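Local coordinates for extracellular sialidase/neuraminidase, putative (Aspergillus fumigatus, PDB 2XZI), which hydrolyses terminal sialic-acid-type sugars from glycosides, acting as a KDNase with a preference for the deaminated form, KDN, at residues Pro16-Ala24 and Ser366-Arg374; Gly331-Ser340 and Ala351-Asn359. All coordinates share one frame; numbering follows the deposited sequence.

Interaction 1 of 2, residues Pro16-Ala24 and Ser366-Arg374; sequences PLFRSANMA and SYRAIIWRR. With KDM (deamino-alpha-neuraminic acid), chain D.
Y367 and N22 meet just past the end of the pairing by which strand 12-18 completes the last blade of the sialidase beta-propeller, alongside strand 368-375; Y367, I370 and F18 bury the most surface. A classic beta bulge sets the pairing: L17 N and F18 N both donate to I370 O, with L17 N at 2.8 Å from I370 O. I370 N returns a bond to F18 O at 3.0 Å. At the bulge, F18 and I370 run side by side on one sheet face, ring atom F18 CD1 lying 3.9 Å from I370 CB, and I370 continues onto A55 and F38. L17 and W372 pack similarly through their CB atoms, 3.8 Å apart. S20 to M23 then forms a type I turn. Within it the N22 amide stacks nearly parallel to the Y367 ring, the planes 9° apart, displaced toward Y367 CB, while N22 CB sits over the centre, 3.5 Å from the ring centroid, as a CH-pi contact. The amide's rotation is fixed by S20: with chi1 at 41°, its hydroxyl is placed between backbone N and carbonyl carbon, and S20 OG donates to N22 OD1 at 2.7 Å.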
loop_
_atom_site.group_PDB
_atom_site.type_symbol
_atom_site.label_atom_id
_atom_site.label_comp_id
_atom_site.label_asym_id
_atom_site.label_seq_id
_atom_site.Cartn_x
_atom_site.Cartn_y
_atom_site.Cartn_z
ATOM N N PRO A 16 12.046 -1.926 12.169
ATOM C CA PRO A 16 12.137 -1.135 10.923
ATOM C C PRO A 16 12.640 -1.989 9.755
ATOM O O PRO A 16 13.601 -2.774 9.912
ATOM C CB PRO A 16 13.142 -0.029 11.263
ATOM C CG PRO A 16 13.242 -0.051 12.778
ATOM C CD PRO A 16 12.980 -1.444 13.205
ATOM N N LEU A 17 11.978 -1.852 8.603
ATOM C CA LEU A 17 12.408 -2.576 7.413
ATOM C C LEU A 17 13.005 -1.657 6.346
ATOM O O LEU A 17 13.868 -2.079 5.555
ATOM C CB LEU A 17 11.256 -3.415 6.834
ATOM C CG LEU A 17 11.594 -4.304 5.639
ATOM C CD1 LEU A 17 12.686 -5.305 6.034
ATOM C CD2 LEU A 17 10.352 -5.023 5.097
ATOM N N PHE A 18 12.529 -0.420 6.289
ATOM C CA PHE A 18 13.113 0.574 5.390
ATOM C C PHE A 18 13.610 1.707 6.272
ATOM O O PHE A 18 12.824 2.427 6.883
ATOM C CB PHE A 18 12.086 1.060 4.350
ATOM C CG PHE A 18 11.642 -0.012 3.384
ATOM C CD1 PHE A 18 10.586 -0.861 3.697
ATOM C CD2 PHE A 18 12.269 -0.165 2.155
ATOM C CE1 PHE A 18 10.171 -1.835 2.805
ATOM C CE2 PHE A 18 11.871 -1.146 1.242
ATOM C CZ PHE A 18 10.812 -1.986 1.558
ATOM N N ARG A 19 14.938 1.795 6.373
ATOM C CA ARG A 19 15.634 2.646 7.329
ATOM C C ARG A 19 16.095 3.920 6.641
ATOM O O ARG A 19 16.920 3.874 5.728
ATOM C CB ARG A 19 16.832 1.884 7.900
ATOM C CG ARG A 19 16.418 0.613 8.654
ATOM C CD ARG A 19 17.624 -0.195 9.152
ATOM N NE ARG A 19 18.322 0.510 10.232
ATOM C CZ ARG A 19 18.038 0.408 11.530
ATOM N NH1 ARG A 19 17.067 -0.399 11.951
ATOM N NH2 ARG A 19 18.723 1.128 12.414
ATOM N N SER A 20 15.552 5.041 7.099
ATOM C CA SER A 20 15.841 6.360 6.513
ATOM C C SER A 20 17.300 6.793 6.730
ATOM O O SER A 20 18.020 6.210 7.556
ATOM C CB SER A 20 14.863 7.407 7.068
ATOM O OG SER A 20 14.640 7.216 8.457
ATOM N N ALA A 21 17.722 7.818 5.993
ATOM C CA ALA A 21 19.136 8.234 5.971
ATOM C C ALA A 21 19.721 8.645 7.337
ATOM O O ALA A 21 20.940 8.615 7.518
ATOM C CB ALA A 21 19.351 9.337 4.922
ATOM N N ASN A 22 18.864 9.023 8.283
ATOM C CA ASN A 22 19.274 9.449 9.632
ATOM C C ASN A 22 19.558 8.297 10.590
ATOM O O ASN A 22 20.122 8.505 11.686
ATOM C CB ASN A 22 18.199 10.338 10.258
ATOM C CG ASN A 22 16.863 9.615 10.429
ATOM O OD1 ASN A 22 16.438 8.869 9.541
ATOM N ND2 ASN A 22 16.206 9.829 11.561
ATOM N N MET A 23 19.130 7.093 10.220
ATOM C CA MET A 23 19.223 5.940 11.125
ATOM C C MET A 23 20.564 5.237 10.967
ATOM O O MET A 23 21.230 5.394 9.946
ATOM C CB MET A 23 18.092 4.948 10.835
ATOM C CG MET A 23 16.704 5.474 11.179
ATOM S SD MET A 23 15.369 4.350 10.714
ATOM C CE MET A 23 15.495 3.105 11.996
ATOM N N ALA A 24 20.970 4.474 11.984
ATOM C CA ALA A 24 22.114 3.569 11.833
ATOM C C ALA A 24 21.792 2.551 10.741
ATOM O O ALA A 24 20.635 2.148 10.596
ATOM C CB ALA A 24 22.421 2.864 13.141
ATOM N N SER A 366 11.877 16.103 7.488
ATOM C CA SER A 366 11.510 15.070 8.444
ATOM C C SER A 366 11.707 13.671 7.847
ATOM O O SER A 366 11.087 13.306 6.836
ATOM C CB SER A 366 10.088 15.266 8.955
ATOM O OG SER A 366 10.043 16.358 9.869
ATOM N N TYR A 367 12.605 12.907 8.453
ATOM C CA TYR A 367 12.942 11.570 7.976
ATOM C C TYR A 367 11.772 10.608 8.142
ATOM O O TYR A 367 11.144 10.545 9.195
ATOM C CB TYR A 367 14.179 11.049 8.707
ATOM C CG TYR A 367 15.428 11.851 8.379
ATOM C CD1 TYR A 367 16.145 11.620 7.201
ATOM C CD2 TYR A 367 15.877 12.859 9.245
ATOM C CE1 TYR A 367 17.283 12.365 6.891
ATOM C CE2 TYR A 367 17.017 13.607 8.940
ATOM C CZ TYR A 367 17.701 13.358 7.760
ATOM O OH TYR A 367 18.832 14.101 7.455
ATOM N N ARG A 368 11.492 9.863 7.075
ATOM C CA ARG A 368 10.402 8.895 7.117
ATOM C C ARG A 368 10.934 7.488 6.934
ATOM O O ARG A 368 11.743 7.233 6.036
ATOM C CB ARG A 368 9.373 9.183 6.025
ATOM C CG ARG A 368 8.926 10.616 5.949
ATOM C CD ARG A 368 8.237 11.082 7.232
ATOM N NE ARG A 368 7.622 12.393 7.052
ATOM C CZ ARG A 368 6.415 12.578 6.515
ATOM N NH1 ARG A 368 5.680 11.531 6.120
ATOM N NH2 ARG A 368 5.939 13.812 6.369
ATOM N N ALA A 369 10.478 6.577 7.795
ATOM C CA ALA A 369 10.891 5.173 7.761
ATOM C C ALA A 369 9.665 4.268 7.645
ATOM O O ALA A 369 8.542 4.726 7.819
ATOM C CB ALA A 369 11.721 4.812 8.988
ATOM N N ILE A 370 9.894 2.995 7.349
ATOM C CA ILE A 370 8.799 2.031 7.281
ATOM C C ILE A 370 9.053 0.839 8.199
ATOM O O ILE A 370 10.105 0.214 8.143
ATOM C CB ILE A 370 8.496 1.595 5.817
ATOM C CG1 ILE A 370 8.128 2.817 4.973
ATOM C CG2 ILE A 370 7.385 0.560 5.797
ATOM C CD1 ILE A 370 8.012 2.542 3.455
ATOM N N ILE A 371 8.064 0.558 9.043
ATOM C CA ILE A 371 8.114 -0.524 10.019
ATOM C C ILE A 371 7.461 -1.763 9.431
ATOM O O ILE A 371 6.443 -1.651 8.737
ATOM C CB ILE A 371 7.359 -0.124 11.323
ATOM C CG1 ILE A 371 7.945 1.131 11.982
ATOM C CG2 ILE A 371 7.250 -1.304 12.312
ATOM C CD1 ILE A 371 9.417 1.278 11.886
ATOM N N TRP A 372 8.058 -2.928 9.688
ATOM C CA TRP A 372 7.445 -4.221 9.398
ATOM C C TRP A 372 6.927 -4.871 10.672
ATOM O O TRP A 372 7.647 -4.972 11.673
ATOM C CB TRP A 372 8.472 -5.126 8.733
ATOM C CG TRP A 372 8.126 -6.571 8.590
ATOM C CD1 TRP A 372 8.770 -7.614 9.205
ATOM C CD2 TRP A 372 7.122 -7.155 7.748
ATOM N NE1 TRP A 372 8.217 -8.809 8.810
ATOM C CE2 TRP A 372 7.212 -8.559 7.912
ATOM C CE3 TRP A 372 6.144 -6.631 6.880
ATOM C CZ2 TRP A 372 6.377 -9.448 7.233
ATOM C CZ3 TRP A 372 5.307 -7.523 6.210
ATOM C CH2 TRP A 372 5.439 -8.917 6.392
ATOM N N ARG A 373 5.686 -5.330 10.630
ATOM C CA ARG A 373 5.067 -5.966 11.779
ATOM C C ARG A 373 4.534 -7.307 11.355
ATOM O O ARG A 373 4.014 -7.452 10.225
ATOM C CB ARG A 373 3.890 -5.157 12.271
ATOM C CG ARG A 373 4.241 -3.823 12.857
ATOM C CD ARG A 373 3.000 -3.108 13.391
ATOM N NE ARG A 373 3.398 -2.005 14.258
ATOM C CZ ARG A 373 3.755 -2.151 15.532
ATOM N NH1 ARG A 373 3.755 -3.349 16.104
ATOM N NH2 ARG A 373 4.124 -1.086 16.235
ATOM N N ARG A 374 4.652 -8.279 12.261
ATOM C CA ARG A 374 3.912 -9.531 12.172
ATOM C C ARG A 374 3.095 -9.679 13.435
ATOM O O ARG A 374 3.608 -9.445 14.536
ATOM C CB ARG A 374 4.860 -10.713 12.021
ATOM C CG ARG A 374 5.538 -10.763 10.677
ATOM C CD ARG A 374 6.865 -11.546 10.665
ATOM N NE ARG A 374 6.844 -12.729 11.522
ATOM C CZ ARG A 374 6.304 -13.899 11.190
ATOM N NH1 ARG A 374 5.752 -14.070 9.992
ATOM N NH2 ARG A 374 6.292 -14.893 12.078
HETATM C C2 KDM D . 1.040 14.634 11.586
HETATM C C1 KDM D . -0.262 13.881 11.219
HETATM C C3 KDM D . 1.978 13.748 12.438
HETATM C C4 KDM D . 2.594 12.611 11.597
HETATM C C5 KDM D . 3.210 13.146 10.293
HETATM C C6 KDM D . 2.189 14.007 9.518
HETATM C C7 KDM D . 2.602 14.694 8.197
HETATM C C8 KDM D . 1.397 15.464 7.592
HETATM C C9 KDM D . 1.719 16.253 6.302
HETATM O O5 KDM D . 3.648 12.053 9.469
HETATM O O1A KDM D . -0.716 14.052 10.062
HETATM O O1B KDM D . -0.774 13.152 12.100
HETATM O O4 KDM D . 3.591 11.949 12.384
HETATM O O6 KDM D . 1.740 15.083 10.402
HETATM O O7 KDM D . 3.690 15.600 8.433
HETATM O O8 KDM D . 0.312 14.560 7.343
HETATM O O9 KDM D . 2.742 15.613 5.529
HETATM O O2 KDM D . 0.712 15.807 12.345
#

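Interaction 2 of 2, residues Gly331-Ser340 and Ala351-Asn359. With KDM (deamino-alpha-neuraminic acid), chain C; KDM (deamino-alpha-neuraminic acid), chain D.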
loop_
_atom_site.group_PDB
_atom_site.type_symbol
_atom_site.label_atom_id
_atom_site.label_comp_id
_atom_site.label_asym_id
_atom_site.label_seq_id
_atom_site.Cartn_x
_atom_site.Cartn_y
_atom_site.Cartn_z
ATOM N N GLY A 331 13.000 3.752 18.301
ATOM C CA GLY A 331 14.142 4.190 17.494
ATOM C C GLY A 331 13.866 4.411 16.018
ATOM O O GLY A 331 14.799 4.617 15.228
ATOM N N ALA A 332 12.590 4.364 15.636
ATOM C CA ALA A 332 12.207 4.496 14.237
ATOM C C ALA A 332 11.175 5.603 14.035
ATOM O O ALA A 332 10.465 5.630 13.030
ATOM C CB ALA A 332 11.695 3.171 13.704
ATOM N N GLY A 333 11.116 6.528 14.984
ATOM C CA GLY A 333 10.255 7.686 14.881
ATOM C C GLY A 333 8.862 7.396 15.381
ATOM O O GLY A 333 8.628 6.390 16.055
ATOM N N HIS A 334 7.943 8.293 15.047
ATOM C CA HIS A 334 6.555 8.165 15.451
ATOM C C HIS A 334 5.791 7.371 14.408
ATOM O O HIS A 334 5.603 7.853 13.293
ATOM C CB HIS A 334 5.926 9.555 15.601
ATOM C CG HIS A 334 6.612 10.421 16.609
ATOM N ND1 HIS A 334 6.516 10.194 17.965
ATOM C CD2 HIS A 334 7.392 11.518 16.463
ATOM C CE1 HIS A 334 7.219 11.109 18.613
ATOM N NE2 HIS A 334 7.759 11.926 17.725
ATOM N N GLU A 335 5.326 6.185 14.789
ATOM C CA GLU A 335 4.565 5.326 13.873
ATOM C C GLU A 335 3.222 5.936 13.508
ATOM O O GLU A 335 2.469 6.422 14.366
ATOM C CB GLU A 335 4.362 3.934 14.474
ATOM C CG GLU A 335 3.663 2.957 13.524
ATOM C CD GLU A 335 3.567 1.563 14.091
ATOM O OE1 GLU A 335 3.435 1.433 15.331
ATOM O OE2 GLU A 335 3.605 0.595 13.299
ATOM N N GLY A 336 2.922 5.896 12.221
ATOM C CA GLY A 336 1.614 6.259 11.741
ATOM C C GLY A 336 1.658 6.837 10.356
ATOM O O GLY A 336 2.495 7.676 10.051
ATOM N N GLY A 337 0.740 6.381 9.522
ATOM C CA GLY A 337 0.594 6.888 8.164
ATOM C C GLY A 337 0.047 5.784 7.279
ATOM O O GLY A 337 -0.807 4.984 7.711
ATOM N N TYR A 338 0.561 5.731 6.046
ATOM C CA TYR A 338 0.149 4.702 5.070
ATOM C C TYR A 338 0.551 3.307 5.539
ATOM O O TYR A 338 1.517 3.141 6.295
ATOM C CB TYR A 338 0.813 4.942 3.711
ATOM C CG TYR A 338 0.294 6.101 2.884
ATOM C CD1 TYR A 338 -0.057 7.335 3.456
ATOM C CD2 TYR A 338 0.212 5.970 1.495
ATOM C CE1 TYR A 338 -0.508 8.401 2.640
ATOM C CE2 TYR A 338 -0.241 6.997 0.704
ATOM C CZ TYR A 338 -0.604 8.207 1.276
ATOM O OH TYR A 338 -1.032 9.245 0.466
ATOM N N SER A 339 -0.182 2.293 5.084
ATOM C CA SER A 339 0.066 0.927 5.508
ATOM C C SER A 339 -0.289 -0.065 4.412
ATOM O O SER A 339 -0.983 0.273 3.451
ATOM C CB SER A 339 -0.749 0.619 6.769
ATOM O OG SER A 339 -2.138 0.640 6.460
ATOM N N SER A 340 0.194 -1.299 4.577
ATOM C CA SER A 340 -0.105 -2.397 3.660
ATOM C C SER A 340 -0.084 -3.697 4.437
ATOM O O SER A 340 0.768 -3.877 5.309
ATOM C CB SER A 340 0.914 -2.441 2.519
ATOM O OG SER A 340 0.548 -3.387 1.526
ATOM N N ALA A 351 2.335 -6.576 8.166
ATOM C CA ALA A 351 1.955 -5.210 7.862
ATOM C C ALA A 351 3.174 -4.309 7.745
ATOM O O ALA A 351 4.082 -4.373 8.575
ATOM C CB ALA A 351 0.997 -4.678 8.921
ATOM N N LEU A 352 3.174 -3.467 6.719
ATOM C CA LEU A 352 4.110 -2.354 6.615
ATOM C C LEU A 352 3.391 -1.107 7.057
ATOM O O LEU A 352 2.247 -0.890 6.671
ATOM C CB LEU A 352 4.594 -2.185 5.173
ATOM C CG LEU A 352 5.496 -3.264 4.612
ATOM C CD1 LEU A 352 5.758 -3.006 3.148
ATOM C CD2 LEU A 352 6.838 -3.381 5.389
ATOM N N VAL A 353 4.070 -0.283 7.857
ATOM C CA VAL A 353 3.471 0.937 8.405
ATOM C C VAL A 353 4.506 2.063 8.381
ATOM O O VAL A 353 5.641 1.890 8.858
ATOM C CB VAL A 353 2.960 0.747 9.873
ATOM C CG1 VAL A 353 2.110 1.948 10.305
ATOM C CG2 VAL A 353 2.162 -0.555 10.034
ATOM N N GLU A 354 4.115 3.203 7.820
ATOM C CA GLU A 354 4.944 4.398 7.851
ATOM C C GLU A 354 5.210 4.906 9.261
ATOM O O GLU A 354 4.388 4.730 10.170
ATOM C CB GLU A 354 4.275 5.527 7.063
ATOM C CG GLU A 354 4.194 5.270 5.579
ATOM C CD GLU A 354 3.702 6.511 4.810
ATOM O OE1 GLU A 354 2.888 7.280 5.360
ATOM O OE2 GLU A 354 4.113 6.709 3.653
ATOM N N SER A 355 6.371 5.540 9.406
ATOM C CA SER A 355 6.777 6.200 10.641
ATOM C C SER A 355 7.491 7.509 10.298
ATOM O O SER A 355 8.083 7.615 9.250
ATOM C CB SER A 355 7.711 5.277 11.413
ATOM O OG SER A 355 7.885 5.720 12.740
ATOM N N ASP A 356 7.459 8.473 11.212
ATOM C CA ASP A 356 7.951 9.825 10.935
ATOM C C ASP A 356 8.728 10.315 12.124
ATOM O O ASP A 356 8.196 10.401 13.227
ATOM C CB ASP A 356 6.740 10.738 10.678
ATOM C CG ASP A 356 7.116 12.147 10.197
ATOM O OD1 ASP A 356 8.284 12.578 10.279
ATOM O OD2 ASP A 356 6.199 12.848 9.743
ATOM N N PHE A 357 10.005 10.609 11.902
ATOM C CA PHE A 357 10.837 11.114 12.989
ATOM C C PHE A 357 10.416 12.511 13.433
ATOM O O PHE A 357 10.623 12.871 14.597
ATOM C CB PHE A 357 12.300 11.094 12.594
ATOM C CG PHE A 357 12.943 9.740 12.700
ATOM C CD1 PHE A 357 12.898 8.841 11.637
ATOM C CD2 PHE A 357 13.592 9.349 13.876
ATOM C CE1 PHE A 357 13.492 7.580 11.730
ATOM C CE2 PHE A 357 14.183 8.090 13.980
ATOM C CZ PHE A 357 14.136 7.200 12.901
ATOM N N PHE A 358 9.824 13.272 12.515
ATOM C CA PHE A 358 9.233 14.580 12.819
ATOM C C PHE A 358 10.287 15.598 13.300
ATOM O O PHE A 358 9.974 16.563 13.995
ATOM C CB PHE A 358 8.089 14.424 13.829
ATOM C CG PHE A 358 7.006 15.445 13.678
ATOM C CD1 PHE A 358 6.186 15.444 12.553
ATOM C CD2 PHE A 358 6.781 16.399 14.666
ATOM C CE1 PHE A 358 5.167 16.386 12.406
ATOM C CE2 PHE A 358 5.766 17.345 14.529
ATOM C CZ PHE A 358 4.955 17.334 13.398
ATOM N N ASN A 359 11.531 15.383 12.881
ATOM C CA ASN A 359 12.654 16.258 13.258
ATOM C C ASN A 359 12.557 17.639 12.629
ATOM O O ASN A 359 13.171 18.585 13.122
ATOM C CB ASN A 359 13.981 15.618 12.872
ATOM C CG ASN A 359 14.007 15.200 11.426
ATOM O OD1 ASN A 359 13.295 14.273 11.037
ATOM N ND2 ASN A 359 14.788 15.897 10.615
HETATM C C2 KDM C . 0.196 12.218 0.185
HETATM C C1 KDM C . -0.127 12.126 1.671
HETATM C C3 KDM C . 1.269 11.183 -0.201
HETATM C C4 KDM C . 1.182 10.731 -1.688
HETATM C C5 KDM C . 0.325 11.633 -2.585
HETATM C C6 KDM C . -1.091 11.762 -1.971
HETATM C C7 KDM C . -1.955 12.830 -2.660
HETATM C C8 KDM C . -3.399 12.780 -2.129
HETATM C C9 KDM C . -4.250 13.865 -2.767
HETATM O O5 KDM C . 0.282 11.129 -3.945
HETATM O O1A KDM C . 0.727 11.620 2.438
HETATM O O1B KDM C . -1.240 12.592 2.011
HETATM O O4 KDM C . 2.510 10.694 -2.211
HETATM O O6 KDM C . -1.066 12.071 -0.538
HETATM O O7 KDM C . -1.392 14.119 -2.403
HETATM O O8 KDM C . -4.008 11.517 -2.433
HETATM O O9 KDM C . -4.359 13.562 -4.168
HETATM O O2 KDM C . 0.700 13.547 0.005
HETATM C C2 KDM D . 1.040 14.634 11.586
HETATM C C1 KDM D . -0.262 13.881 11.219
HETATM C C3 KDM D . 1.978 13.748 12.438
HETATM C C4 KDM D . 2.594 12.611 11.597
HETATM C C5 KDM D . 3.210 13.146 10.293
HETATM C C6 KDM D . 2.189 14.007 9.518
HETATM C C7 KDM D . 2.602 14.694 8.197
HETATM C C8 KDM D . 1.397 15.464 7.592
HETATM C C9 KDM D . 1.719 16.253 6.302
HETATM O O5 KDM D . 3.648 12.053 9.469
HETATM O O1A KDM D . -0.716 14.052 10.062
HETATM O O1B KDM D . -0.774 13.152 12.100
HETATM O O4 KDM D . 3.591 11.949 12.384
HETATM O O6 KDM D . 1.740 15.083 10.402
HETATM O O7 KDM D . 3.690 15.600 8.433
HETATM O O8 KDM D . 0.312 14.560 7.343
HETATM O O9 KDM D . 2.742 15.613 5.529
HETATM O O2 KDM D . 0.712 15.807 12.345
#
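With chi1 at -67° and an extended chain beyond CG, E354 runs alongside Y338, while F357, its CG anti to the carbonyl carbon (chi1 -79°), lays one ring face over the A332-G333 peptide. One meets the backbone at the bulge of strand 334-343, the other the loop just before it. E354 OE1 takes the Y338 N-H from above the carboxylate plane at 2.9 Å, and the straight bond from E354 N to Y338 O (173°) completes a two-point grip. E354 OE2 forms a salt bridge with R39 and accepts from I40 N, so the buried carboxylate ties this bulge to strand 37-45. G333 CA lies 4.0 Å from the F357 ring centroid. In the conformer described, S355 OG donates to A332 O; a second conformer makes this bond less certain. E335 crosses V353 at about a right angle, bringing E335 OE2 within 3.5 Å of V353 CB, its carboxylate held by R373. At the end of the ladder, D356 OD1 accepts from F358 N in an Asx turn, leaving OD2 to take a bond from O5 of the chain D KDM at 2.7 Å and a salt bridge from R368. Y338 OH is hydrogen-bonded to E229 and lies 3.0 Å from O6 of the chain C KDM. The whole is a bulged propeller-blade hairpin whose tyrosine lines the sugar pocket, paired with a glutamate as in sialidase active sites.

How the interactions relate
The two interactions are adjoining strand pairings of one four-stranded antiparallel sheet, ordered 12-18, 368-375, 349-356, 334-343, and their centres lie about 7 Å apart. Interaction 2 is a local hairpin nested inside the long loop that interaction 1 closes, joining both ends of the chain in the last blade. I371 N probably bonds V353 O at 2.8 Å across the shared seam, and R373 NH2 bridges over to E335 OE1, also at 2.8 Å. At the far end N22 ND2 packs against F357 CD1 at 3.5 Å. Both contacts reach the chain D KDM: D356 bonds it, whereas R368 NH2 only approaches its O7, at 3.5 Å. Of the two, only interaction 2 reaches the chain C sugar, through Y338.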